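Local coordinates for protein alpha-L-rhamnosidase (PDB 3W5M) that hydrolyses terminal non-reducing alpha-L-rhamnose from rhamnosides such as citrus flavonoids and gum arabic, and carries a calcium-dependent rhamnose-binding module, at residues A931-R941 with A958-T969. Residues are numbered along the deposited sequence; the frame is centred on the assembly and turned at random. Where two conformers were deposited one is given.
Sequences AGIAPGRAGYR and ATFASLHGPVST
Residues 931-941 run as an irregular linker across one face of the antiparallel hairpin 958-969, whose strands join through a type I turn from Ser962 to Gly965; the two backbones come closest at Ala931 and Ala958, with CA atoms 5.8 Å apart. One direct hydrogen bond links the segments, from Thr969 OG1 to Ala931 O at 2.8 Å, the donor tilted 18° from the carbonyl plane. Beside it the methyl groups of Ala931 and Ala958 meet, CB to CB 3.5 Å. Ile933 spreads both branches over the hairpin: chi1 of -64° sets CG1 anti to the carbonyl carbon and CG2 anti to the backbone N, so that CG2 reaches Val967 CG1 and Phe960 CB, while CD1 lies 3.6 Å from Val967 O. The Tyr940 ring is covered on both faces, by Pro935 CB over the centre of one and, offset toward the rim of the other, by Phe960 CE2, 3.4 Å from Tyr940 CE1. The two rings meet obliquely, their planes inclined at 48°. Replacing Tyr940 by an alanine would take away the ring between Phe960 CE2 and Pro935 CB and is likely to open a gap between linker and hairpin. At the turn, His964 presents its ring edge to Gly939 O, 3.6 Å from CD2. A water adds to this end, donating to both Tyr940 O and Ser962 OG; Ser962 OG itself donates in plane to a lone pair of Gly965 O. The whole illustrates how an irregular chain can pack one sheet of a C-terminal beta-sandwich against another: the hairpin belongs to one, with strand 600-604 alongside as its edge neighbour, Phe600 touching Ala958 and Phe960, whereas strand 934-935 edges the other beside strand 942-945, and helix 698-710 of the catalytic (alpha/alpha)6-barrel abuts Ala938 and Leu963.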
loop_
_atom_site.group_PDB
_atom_site.type_symbol
_atom_site.label_atom_id
_atom_site.label_comp_id
_atom_site.label_asym_id
_atom_site.label_seq_id
_atom_site.Cartn_x
_atom_site.Cartn_y
_atom_site.Cartn_z
ATOM N N ALA A 931 1.290 13.762 -24.729
ATOM C CA ALA A 931 0.047 14.478 -24.450
ATOM C C ALA A 931 0.300 16.006 -24.409
ATOM O O ALA A 931 -0.571 16.790 -24.737
ATOM C CB ALA A 931 -0.574 13.971 -23.152
ATOM N N GLY A 932 1.504 16.412 -24.031
ATOM C CA GLY A 932 1.835 17.835 -24.018
ATOM C C GLY A 932 1.146 18.596 -22.896
ATOM O O GLY A 932 0.606 19.686 -23.117
ATOM N N ILE A 933 1.165 18.019 -21.690
ATOM C CA ILE A 933 0.524 18.629 -20.514
ATOM C C ILE A 933 1.534 18.623 -19.390
ATOM O O ILE A 933 1.893 17.561 -18.885
ATOM C CB ILE A 933 -0.749 17.859 -20.071
ATOM C CG1 ILE A 933 -1.821 17.933 -21.161
ATOM C CG2 ILE A 933 -1.271 18.412 -18.733
ATOM C CD1 ILE A 933 -3.110 17.182 -20.845
ATOM N N ALA A 934 2.029 19.800 -19.009
ATOM C CA ALA A 934 3.059 19.898 -17.966
ATOM C C ALA A 934 2.869 21.215 -17.226
ATOM O O ALA A 934 2.328 22.132 -17.790
ATOM C CB ALA A 934 4.456 19.829 -18.573
ATOM N N PRO A 935 3.268 21.291 -15.952
ATOM C CA PRO A 935 2.990 22.565 -15.258
ATOM C C PRO A 935 4.066 23.628 -15.522
ATOM O O PRO A 935 5.223 23.412 -15.192
ATOM C CB PRO A 935 2.971 22.162 -13.788
ATOM C CG PRO A 935 3.826 20.938 -13.700
ATOM C CD PRO A 935 3.770 20.243 -15.033
ATOM N N GLY A 936 3.676 24.756 -16.116
ATOM C CA GLY A 936 4.568 25.924 -16.253
ATOM C C GLY A 936 4.747 26.680 -14.946
ATOM O O GLY A 936 5.825 27.212 -14.654
ATOM N N ARG A 937 3.680 26.746 -14.161
ATOM C CA ARG A 937 3.775 27.199 -12.783
ATOM C C ARG A 937 3.158 26.112 -11.903
ATOM O O ARG A 937 2.322 25.339 -12.373
ATOM C CB ARG A 937 3.023 28.519 -12.572
ATOM C CG ARG A 937 3.704 29.751 -13.170
ATOM C CD ARG A 937 2.855 31.005 -12.932
ATOM N NE ARG A 937 2.500 31.160 -11.511
ATOM C CZ ARG A 937 1.433 31.811 -11.045
ATOM N NH1 ARG A 937 0.569 32.404 -11.868
ATOM N NH2 ARG A 937 1.229 31.865 -9.740
ATOM N N ALA A 938 3.571 26.060 -10.640
ATOM C CA ALA A 938 3.147 25.011 -9.729
ATOM C C ALA A 938 1.634 24.890 -9.687
ATOM O O ALA A 938 0.892 25.896 -9.670
ATOM C CB ALA A 938 3.707 25.225 -8.339
ATOM N N GLY A 939 1.179 23.647 -9.715
ATOM C CA GLY A 939 -0.248 23.354 -9.669
ATOM C C GLY A 939 -0.986 23.652 -10.956
ATOM O O GLY A 939 -2.215 23.692 -10.959
ATOM N N TYR A 940 -0.255 23.850 -12.061
ATOM C CA TYR A 940 -0.857 24.117 -13.376
ATOM C C TYR A 940 -1.605 25.459 -13.451
ATOM O O TYR A 940 -2.506 25.624 -14.290
ATOM C CB TYR A 940 -1.768 22.972 -13.846
ATOM C CG TYR A 940 -1.035 21.690 -14.084
ATOM C CD1 TYR A 940 -0.704 20.839 -13.024
ATOM C CD2 TYR A 940 -0.650 21.329 -15.382
ATOM C CE1 TYR A 940 0.007 19.659 -13.243
ATOM C CE2 TYR A 940 0.048 20.155 -15.616
ATOM C CZ TYR A 940 0.377 19.327 -14.554
ATOM O OH TYR A 940 1.081 18.158 -14.811
ATOM N N ARG A 941 -1.236 26.402 -12.585
ATOM C CA ARG A 941 -1.709 27.784 -12.714
ATOM C C ARG A 941 -1.386 28.311 -14.114
ATOM O O ARG A 941 -2.132 29.119 -14.678
ATOM C CB ARG A 941 -1.070 28.685 -11.652
ATOM C CG ARG A 941 -1.818 29.994 -11.462
ATOM C CD ARG A 941 -3.313 29.724 -11.341
ATOM N NE ARG A 941 -4.104 30.949 -11.275
ATOM C CZ ARG A 941 -4.272 31.674 -10.172
ATOM N NH1 ARG A 941 -3.707 31.313 -9.026
ATOM N NH2 ARG A 941 -5.007 32.770 -10.218
ATOM N N ALA A 958 -5.652 13.524 -24.546
ATOM C CA ALA A 958 -5.477 13.376 -23.096
ATOM C C ALA A 958 -6.400 14.325 -22.347
ATOM O O ALA A 958 -6.752 15.401 -22.852
ATOM C CB ALA A 958 -4.037 13.656 -22.706
ATOM N N THR A 959 -6.797 13.935 -21.137
ATOM C CA THR A 959 -7.441 14.871 -20.217
ATOM C C THR A 959 -6.842 14.661 -18.824
ATOM O O THR A 959 -6.820 13.527 -18.314
ATOM C CB THR A 959 -8.964 14.658 -20.154
ATOM O OG1 THR A 959 -9.538 14.833 -21.459
ATOM C CG2 THR A 959 -9.616 15.658 -19.173
ATOM N N PHE A 960 -6.337 15.741 -18.234
ATOM C CA PHE A 960 -5.799 15.730 -16.888
ATOM C C PHE A 960 -6.783 16.452 -15.973
ATOM O O PHE A 960 -7.141 17.594 -16.237
ATOM C CB PHE A 960 -4.437 16.413 -16.870
ATOM C CG PHE A 960 -3.871 16.619 -15.503
ATOM C CD1 PHE A 960 -3.720 15.551 -14.607
ATOM C CD2 PHE A 960 -3.467 17.889 -15.105
ATOM C CE1 PHE A 960 -3.181 15.758 -13.355
ATOM C CE2 PHE A 960 -2.947 18.104 -13.842
ATOM C CZ PHE A 960 -2.812 17.042 -12.962
ATOM N N ALA A 961 -7.230 15.782 -14.903
ATOM C CA ALA A 961 -8.166 16.386 -13.951
ATOM C C ALA A 961 -7.362 17.216 -12.942
ATOM O O ALA A 961 -7.031 16.740 -11.839
ATOM C CB ALA A 961 -8.960 15.303 -13.228
ATOM N N SER A 962 -7.004 18.442 -13.314
ATOM C CA SER A 962 -6.235 19.288 -12.405
ATOM C C SER A 962 -7.139 19.836 -11.299
ATOM O O SER A 962 -8.371 19.777 -11.410
ATOM C CB SER A 962 -5.547 20.441 -13.164
ATOM O OG SER A 962 -6.431 21.528 -13.320
ATOM N N LEU A 963 -6.537 20.428 -10.258
ATOM C CA LEU A 963 -7.351 21.088 -9.201
ATOM C C LEU A 963 -8.224 22.258 -9.711
ATOM O O LEU A 963 -9.314 22.503 -9.162
ATOM C CB LEU A 963 -6.511 21.537 -7.986
ATOM C CG LEU A 963 -5.613 20.474 -7.328
ATOM C CD1 LEU A 963 -5.076 20.986 -5.992
ATOM C CD2 LEU A 963 -6.387 19.176 -7.111
ATOM N N HIS A 964 -7.776 22.936 -10.776
ATOM C CA HIS A 964 -8.547 24.018 -11.382
ATOM C C HIS A 964 -9.628 23.497 -12.346
ATOM O O HIS A 964 -10.431 24.273 -12.832
ATOM C CB HIS A 964 -7.623 24.977 -12.113
ATOM C CG HIS A 964 -6.635 25.656 -11.210
ATOM N ND1 HIS A 964 -6.938 26.801 -10.508
ATOM C CD2 HIS A 964 -5.347 25.366 -10.915
ATOM C CE1 HIS A 964 -5.878 27.183 -9.811
ATOM N NE2 HIS A 964 -4.903 26.321 -10.029
ATOM N N GLY A 965 -9.634 22.188 -12.596
ATOM C CA GLY A 965 -10.582 21.558 -13.538
ATOM C C GLY A 965 -9.837 20.901 -14.700
ATOM O O GLY A 965 -8.582 20.837 -14.710
ATOM N N PRO A 966 -10.584 20.423 -15.709
ATOM C CA PRO A 966 -9.923 19.620 -16.753
ATOM C C PRO A 966 -8.971 20.412 -17.666
ATOM O O PRO A 966 -9.277 21.530 -18.101
ATOM C CB PRO A 966 -11.097 18.998 -17.530
ATOM C CG PRO A 966 -12.252 19.908 -17.280
ATOM C CD PRO A 966 -12.034 20.575 -15.943
ATOM N N VAL A 967 -7.803 19.830 -17.898
ATOM C CA VAL A 967 -6.855 20.326 -18.872
ATOM C C VAL A 967 -6.801 19.253 -19.957
ATOM O O VAL A 967 -6.357 18.140 -19.699
ATOM C CB VAL A 967 -5.478 20.566 -18.251
ATOM C CG1 VAL A 967 -4.469 20.979 -19.321
ATOM C CG2 VAL A 967 -5.597 21.660 -17.194
ATOM N N SER A 968 -7.294 19.575 -21.157
ATOM C CA SER A 968 -7.355 18.588 -22.238
ATOM C C SER A 968 -6.539 18.978 -23.458
ATOM O O SER A 968 -6.363 20.165 -23.740
ATOM C CB SER A 968 -8.795 18.334 -22.653
ATOM O OG SER A 968 -9.540 17.963 -21.504
ATOM N N THR A 969 -6.028 17.961 -24.154
ATOM C CA THR A 969 -5.324 18.135 -25.426
ATOM C C THR A 969 -5.775 17.067 -26.420
ATOM O O THR A 969 -6.182 15.975 -26.033
ATOM C CB THR A 969 -3.784 18.049 -25.315
ATOM O OG1 THR A 969 -3.397 16.763 -24.797
ATOM C CG2 THR A 969 -3.214 19.156 -24.445
HETATM O O HOH W 1 -2.026 26.241 -8.398
HETATM O O HOH W 2 -5.261 23.880 -14.123
#